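PDB 6A97: MHC class I-like protein MILL2 from Mus musculus, which binds to heparan sulfate proteoglycans on the surface of fibroblasts. Local coordinates for residues A[104-118]-A[129-141]. Numbering follows the deposited sequence.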
loop_
_atom_site.group_PDB
_atom_site.type_symbol
_atom_site.label_atom_id
_atom_site.label_comp_id
_atom_site.label_asym_id
_atom_site.label_seq_id
_atom_site.Cartn_x
_atom_site.Cartn_y
_atom_site.Cartn_z
ATOM N N LYS A 104 -19.405 36.753 9.637
ATOM C CA LYS A 104 -17.976 36.556 9.861
ATOM C C LYS A 104 -17.159 37.769 9.423
ATOM O O LYS A 104 -16.065 38.015 9.939
ATOM C CB LYS A 104 -17.479 35.303 9.134
ATOM C CG LYS A 104 -17.896 33.997 9.802
ATOM C CD LYS A 104 -17.483 33.975 11.273
ATOM C CE LYS A 104 -17.679 32.592 11.885
ATOM N NZ LYS A 104 -17.508 32.604 13.367
ATOM N N SER A 105 -17.691 38.531 8.474
ATOM C CA SER A 105 -17.005 39.728 7.996
ATOM C C SER A 105 -16.920 40.803 9.074
ATOM O O SER A 105 -16.140 41.747 8.959
ATOM C CB SER A 105 -17.704 40.288 6.760
ATOM O OG SER A 105 -17.572 39.403 5.663
ATOM N N GLN A 106 -17.723 40.656 10.123
ATOM C CA GLN A 106 -17.734 41.620 11.217
ATOM C C GLN A 106 -16.577 41.394 12.187
ATOM O O GLN A 106 -16.228 42.286 12.961
ATOM C CB GLN A 106 -19.061 41.553 11.973
ATOM C CG GLN A 106 -20.268 41.954 11.142
ATOM C CD GLN A 106 -21.494 42.229 11.993
ATOM O OE1 GLN A 106 -21.381 42.599 13.163
ATOM N NE2 GLN A 106 -22.673 42.046 11.411
ATOM N N GLU A 107 -15.990 40.199 12.140
ATOM C CA GLU A 107 -14.915 39.833 13.061
ATOM C C GLU A 107 -13.659 40.676 12.846
ATOM O O GLU A 107 -13.264 40.956 11.714
ATOM C CB GLU A 107 -14.561 38.348 12.920
ATOM C CG GLU A 107 -15.665 37.381 13.330
ATOM C CD GLU A 107 -16.073 37.527 14.787
ATOM O OE1 GLU A 107 -15.201 37.853 15.621
ATOM O OE2 GLU A 107 -17.260 37.298 15.101
ATOM N N GLU A 108 -13.037 41.073 13.950
ATOM C CA GLU A 108 -11.787 41.819 13.909
ATOM C C GLU A 108 -10.661 40.953 13.353
ATOM O O GLU A 108 -10.605 39.753 13.619
ATOM C CB GLU A 108 -11.426 42.301 15.308
ATOM C CG GLU A 108 -11.200 43.794 15.430
ATOM C CD GLU A 108 -11.629 44.320 16.789
ATOM O OE1 GLU A 108 -11.190 43.748 17.813
ATOM O OE2 GLU A 108 -12.402 45.302 16.836
ATOM N N GLY A 109 -9.773 41.560 12.575
ATOM C CA GLY A 109 -8.581 40.871 12.107
ATOM C C GLY A 109 -8.761 40.026 10.860
ATOM O O GLY A 109 -9.735 40.177 10.123
ATOM N N LEU A 110 -7.808 39.126 10.631
ATOM C CA LEU A 110 -7.794 38.285 9.438
ATOM C C LEU A 110 -8.253 36.868 9.766
ATOM O O LEU A 110 -7.667 36.200 10.617
ATOM C CB LEU A 110 -6.391 38.265 8.824
ATOM C CG LEU A 110 -6.233 37.964 7.329
ATOM C CD1 LEU A 110 -4.866 38.433 6.852
ATOM C CD2 LEU A 110 -6.422 36.483 7.021
ATOM N N HIS A 111 -9.301 36.411 9.087
ATOM C CA HIS A 111 -9.838 35.076 9.325
ATOM C C HIS A 111 -10.093 34.330 8.021
ATOM O O HIS A 111 -10.155 34.937 6.953
ATOM C CB HIS A 111 -11.123 35.160 10.144
ATOM C CG HIS A 111 -10.944 35.842 11.462
ATOM N ND1 HIS A 111 -10.581 35.164 12.605
ATOM C CD2 HIS A 111 -11.066 37.143 11.818
ATOM C CE1 HIS A 111 -10.492 36.018 13.610
ATOM N NE2 HIS A 111 -10.782 37.224 13.159
ATOM N N THR A 112 -10.242 33.012 8.122
ATOM C CA THR A 112 -10.369 32.157 6.946
ATOM C C THR A 112 -11.671 31.364 6.937
ATOM O O THR A 112 -11.899 30.524 7.808
ATOM C CB THR A 112 -9.195 31.156 6.855
ATOM O OG1 THR A 112 -7.955 31.844 7.064
ATOM C CG2 THR A 112 -9.178 30.463 5.496
ATOM N N LEU A 113 -12.517 31.619 5.943
ATOM C CA LEU A 113 -13.753 30.858 5.774
ATOM C C LEU A 113 -13.637 29.888 4.608
ATOM O O LEU A 113 -13.315 30.287 3.487
ATOM C CB LEU A 113 -14.943 31.793 5.552
ATOM C CG LEU A 113 -16.302 31.109 5.400
ATOM C CD1 LEU A 113 -16.720 30.418 6.711
ATOM C CD2 LEU A 113 -17.355 32.108 4.947
ATOM N N GLN A 114 -13.902 28.610 4.882
ATOM C CA GLN A 114 -13.818 27.562 3.869
ATOM C C GLN A 114 -15.093 26.746 3.826
ATOM O O GLN A 114 -15.816 26.648 4.818
ATOM C CB GLN A 114 -12.638 26.623 4.144
ATOM C CG GLN A 114 -11.265 27.284 4.101
ATOM C CD GLN A 114 -10.190 26.413 4.738
ATOM O OE1 GLN A 114 -9.854 26.586 5.908
ATOM N NE2 GLN A 114 -9.657 25.462 3.972
ATOM N N ALA A 115 -15.357 26.138 2.679
ATOM C CA ALA A 115 -16.466 25.213 2.564
ATOM C C ALA A 115 -16.061 24.041 1.692
ATOM O O ALA A 115 -15.347 24.211 0.711
ATOM C CB ALA A 115 -17.700 25.908 1.987
ATOM N N THR A 116 -16.496 22.844 2.058
ATOM C CA THR A 116 -16.394 21.737 1.128
ATOM C C THR A 116 -17.773 21.116 1.014
ATOM O O THR A 116 -18.488 20.957 2.007
ATOM C CB THR A 116 -15.331 20.697 1.548
ATOM O OG1 THR A 116 -15.193 19.729 0.505
ATOM C CG2 THR A 116 -15.697 19.978 2.866
ATOM N N LEU A 117 -18.169 20.790 -0.207
ATOM C CA LEU A 117 -19.521 20.308 -0.421
ATOM C C LEU A 117 -19.591 19.526 -1.709
ATOM O O LEU A 117 -18.689 19.608 -2.543
ATOM C CB LEU A 117 -20.494 21.488 -0.426
ATOM C CG LEU A 117 -20.389 22.541 -1.539
ATOM C CD1 LEU A 117 -21.410 22.299 -2.660
ATOM C CD2 LEU A 117 -20.466 23.957 -0.983
ATOM N N GLY A 118 -20.652 18.747 -1.866
ATOM C CA GLY A 118 -20.828 17.987 -3.086
ATOM C C GLY A 118 -21.678 16.752 -2.900
ATOM O O GLY A 118 -22.480 16.672 -1.973
ATOM N N GLY A 129 -25.166 13.354 -0.409
ATOM C CA GLY A 129 -24.668 14.719 -0.410
ATOM C C GLY A 129 -23.980 15.105 0.889
ATOM O O GLY A 129 -24.180 14.466 1.922
ATOM N N PHE A 130 -23.159 16.151 0.836
ATOM C CA PHE A 130 -22.479 16.650 2.027
ATOM C C PHE A 130 -22.187 18.141 1.902
ATOM O O PHE A 130 -22.062 18.666 0.794
ATOM C CB PHE A 130 -21.179 15.872 2.282
ATOM C CG PHE A 130 -20.156 16.000 1.180
ATOM C CD1 PHE A 130 -20.170 15.135 0.094
ATOM C CD2 PHE A 130 -19.172 16.976 1.240
ATOM C CE1 PHE A 130 -19.232 15.254 -0.919
ATOM C CE2 PHE A 130 -18.228 17.095 0.233
ATOM C CZ PHE A 130 -18.260 16.235 -0.849
ATOM N N TRP A 131 -22.081 18.819 3.042
ATOM C CA TRP A 131 -21.726 20.235 3.060
ATOM C C TRP A 131 -21.145 20.615 4.419
ATOM O O TRP A 131 -21.841 20.578 5.438
ATOM C CB TRP A 131 -22.945 21.097 2.731
ATOM C CG TRP A 131 -22.639 22.536 2.432
ATOM C CD1 TRP A 131 -21.617 23.286 2.940
ATOM C CD2 TRP A 131 -23.357 23.395 1.535
ATOM N NE1 TRP A 131 -21.659 24.559 2.422
ATOM C CE2 TRP A 131 -22.718 24.651 1.556
ATOM C CE3 TRP A 131 -24.480 23.222 0.717
ATOM C CZ2 TRP A 131 -23.167 25.733 0.795
ATOM C CZ3 TRP A 131 -24.924 24.299 -0.039
ATOM C CH2 TRP A 131 -24.270 25.537 0.009
ATOM N N HIS A 132 -19.864 20.975 4.424
ATOM C CA HIS A 132 -19.182 21.391 5.646
ATOM C C HIS A 132 -18.603 22.791 5.503
ATOM O O HIS A 132 -18.148 23.172 4.426
ATOM C CB HIS A 132 -18.056 20.416 6.002
ATOM C CG HIS A 132 -18.466 18.976 5.987
ATOM N ND1 HIS A 132 -19.041 18.351 7.073
ATOM C CD2 HIS A 132 -18.376 18.035 5.017
ATOM C CE1 HIS A 132 -19.291 17.090 6.770
ATOM N NE2 HIS A 132 -18.899 16.872 5.528
ATOM N N LEU A 133 -18.627 23.557 6.588
ATOM C CA LEU A 133 -17.939 24.839 6.628
ATOM C C LEU A 133 -16.785 24.769 7.616
ATOM O O LEU A 133 -16.861 24.070 8.631
ATOM C CB LEU A 133 -18.892 25.973 7.016
ATOM C CG LEU A 133 -20.129 26.206 6.149
ATOM C CD1 LEU A 133 -20.993 27.291 6.759
ATOM C CD2 LEU A 133 -19.711 26.594 4.749
ATOM N N GLY A 134 -15.720 25.499 7.318
ATOM C CA GLY A 134 -14.568 25.564 8.194
ATOM C C GLY A 134 -14.217 27.011 8.458
ATOM O O GLY A 134 -14.312 27.857 7.566
ATOM N N TYR A 135 -13.813 27.298 9.689
ATOM C CA TYR A 135 -13.461 28.658 10.072
ATOM C C TYR A 135 -12.133 28.644 10.808
ATOM O O TYR A 135 -11.970 27.910 11.784
ATOM C CB TYR A 135 -14.554 29.283 10.948
ATOM C CG TYR A 135 -14.359 30.762 11.188
ATOM C CD1 TYR A 135 -14.454 31.672 10.140
ATOM C CD2 TYR A 135 -14.078 31.252 12.457
ATOM C CE1 TYR A 135 -14.276 33.025 10.350
ATOM C CE2 TYR A 135 -13.900 32.606 12.676
ATOM C CZ TYR A 135 -13.999 33.487 11.620
ATOM O OH TYR A 135 -13.825 34.835 11.836
ATOM N N ASP A 136 -11.189 29.442 10.316
ATOM C CA ASP A 136 -9.832 29.489 10.852
ATOM C C ASP A 136 -9.219 28.097 10.992
ATOM O O ASP A 136 -8.559 27.794 11.986
ATOM C CB ASP A 136 -9.816 30.223 12.197
ATOM C CG ASP A 136 -9.943 31.727 12.034
ATOM O OD1 ASP A 136 -9.607 32.234 10.938
ATOM O OD2 ASP A 136 -10.374 32.401 12.992
ATOM N N GLY A 137 -9.449 27.255 9.989
ATOM C CA GLY A 137 -8.814 25.951 9.921
ATOM C C GLY A 137 -9.423 24.881 10.810
ATOM O O GLY A 137 -8.869 23.788 10.939
ATOM N N GLN A 138 -10.565 25.184 11.420
ATOM C CA GLN A 138 -11.251 24.214 12.276
ATOM C C GLN A 138 -12.661 23.939 11.759
ATOM O O GLN A 138 -13.263 24.801 11.120
ATOM C CB GLN A 138 -11.317 24.718 13.719
ATOM C CG GLN A 138 -9.960 25.000 14.345
ATOM C CD GLN A 138 -9.095 23.754 14.459
ATOM O OE1 GLN A 138 -9.587 22.660 14.748
ATOM N NE2 GLN A 138 -7.798 23.915 14.226
ATOM N N ASN A 139 -13.173 22.738 12.021
ATOM C CA ASN A 139 -14.581 22.433 11.776
ATOM C C ASN A 139 -15.467 23.530 12.345
ATOM O O ASN A 139 -15.199 24.054 13.424
ATOM C CB ASN A 139 -14.973 21.084 12.390
ATOM C CG ASN A 139 -14.271 19.920 11.732
ATOM O OD1 ASN A 139 -13.723 20.049 10.639
ATOM N ND2 ASN A 139 -14.293 18.769 12.389
ATOM N N PHE A 140 -16.514 23.878 11.606
ATOM C CA PHE A 140 -17.378 25.002 11.957
ATOM C C PHE A 140 -18.827 24.529 11.941
ATOM O O PHE A 140 -19.449 24.375 12.991
ATOM C CB PHE A 140 -17.154 26.167 10.981
ATOM C CG PHE A 140 -18.079 27.343 11.183
ATOM C CD1 PHE A 140 -18.636 27.619 12.424
ATOM C CD2 PHE A 140 -18.385 28.181 10.118
ATOM C CE1 PHE A 140 -19.482 28.701 12.596
ATOM C CE2 PHE A 140 -19.230 29.270 10.286
ATOM C CZ PHE A 140 -19.780 29.527 11.527
ATOM N N LEU A 141 -19.352 24.280 10.746
ATOM C CA LEU A 141 -20.707 23.761 10.604
ATOM C C LEU A 141 -20.732 22.514 9.730
ATOM O O LEU A 141 -19.844 22.297 8.905
ATOM C CB LEU A 141 -21.637 24.828 10.017
ATOM C CG LEU A 141 -21.720 26.176 10.739
ATOM C CD1 LEU A 141 -22.671 27.114 10.015
ATOM C CD2 LEU A 141 -22.151 26.004 12.196
HETATM O O HOH W 1 -11.096 27.757 7.749
HETATM O O HOH W 2 -7.257 31.985 9.757
#
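Gln114 pairs with Gly134, Thr116 with His132 and Gly118 with Phe130, each pair exchanging two backbone hydrogen bonds; the short strand segments 113-118 and 129-135 run antiparallel at 162°. Leu113–Tyr135, Ala115–Leu133 and Leu117–Trp131 are the intervening non-hydrogen-bonded pairs. Past the strand end, Asp136 N, within the type I' turn from Tyr135 to Gln138, still donates to Thr112 O (2.8 Å); the turn leads into strand 138-141. There Phe140 and Leu141 both oppose Leu133, a classic beta bulge.

These are central strands of the antiparallel floor of the MHC class I-like alpha-1/alpha-2 platform. Ala115, Leu117 and Trp131 project to its helical face, where Leu93 and Phe177 cover Leu117; Gln114, Thr116 and His132 project to the other, toward the chain of another protein, whose backbone bonds Gln114 NE2.

Leu117 CD2 lies 3.7 Å from the centroid of the Trp131 five-membered ring, a CH-pi contact over one face. On the other side of the sheet, Phe130, its CG between backbone N and carbonyl carbon (chi1 62°), folds its ring over Gly118, with Gly118 N above the ring centre.

The carboxylate of Asp136 accepts two hydrogen bonds from segment 104-118. Asp136 OD2 offers its syn lone pair to His111 ND1 (2.8 Å, 169°), nearly in the imidazole plane. Asp136 OD1 accepts from Thr112 N at 3.0 Å. His111 NE2 donates to Glu108 O; with both partners near the ring plane, the two bonds restrain the imidazole's rotation, and with both nitrogens donating the ring is probably protonated, which the Asp136 carboxylate would favour. Lys104 CE sits over the centre of the Tyr135 ring, 3.6 Å from its centroid, and Lys104 NZ makes a cation-pi contact over that face at 3.9 Å from the centroid.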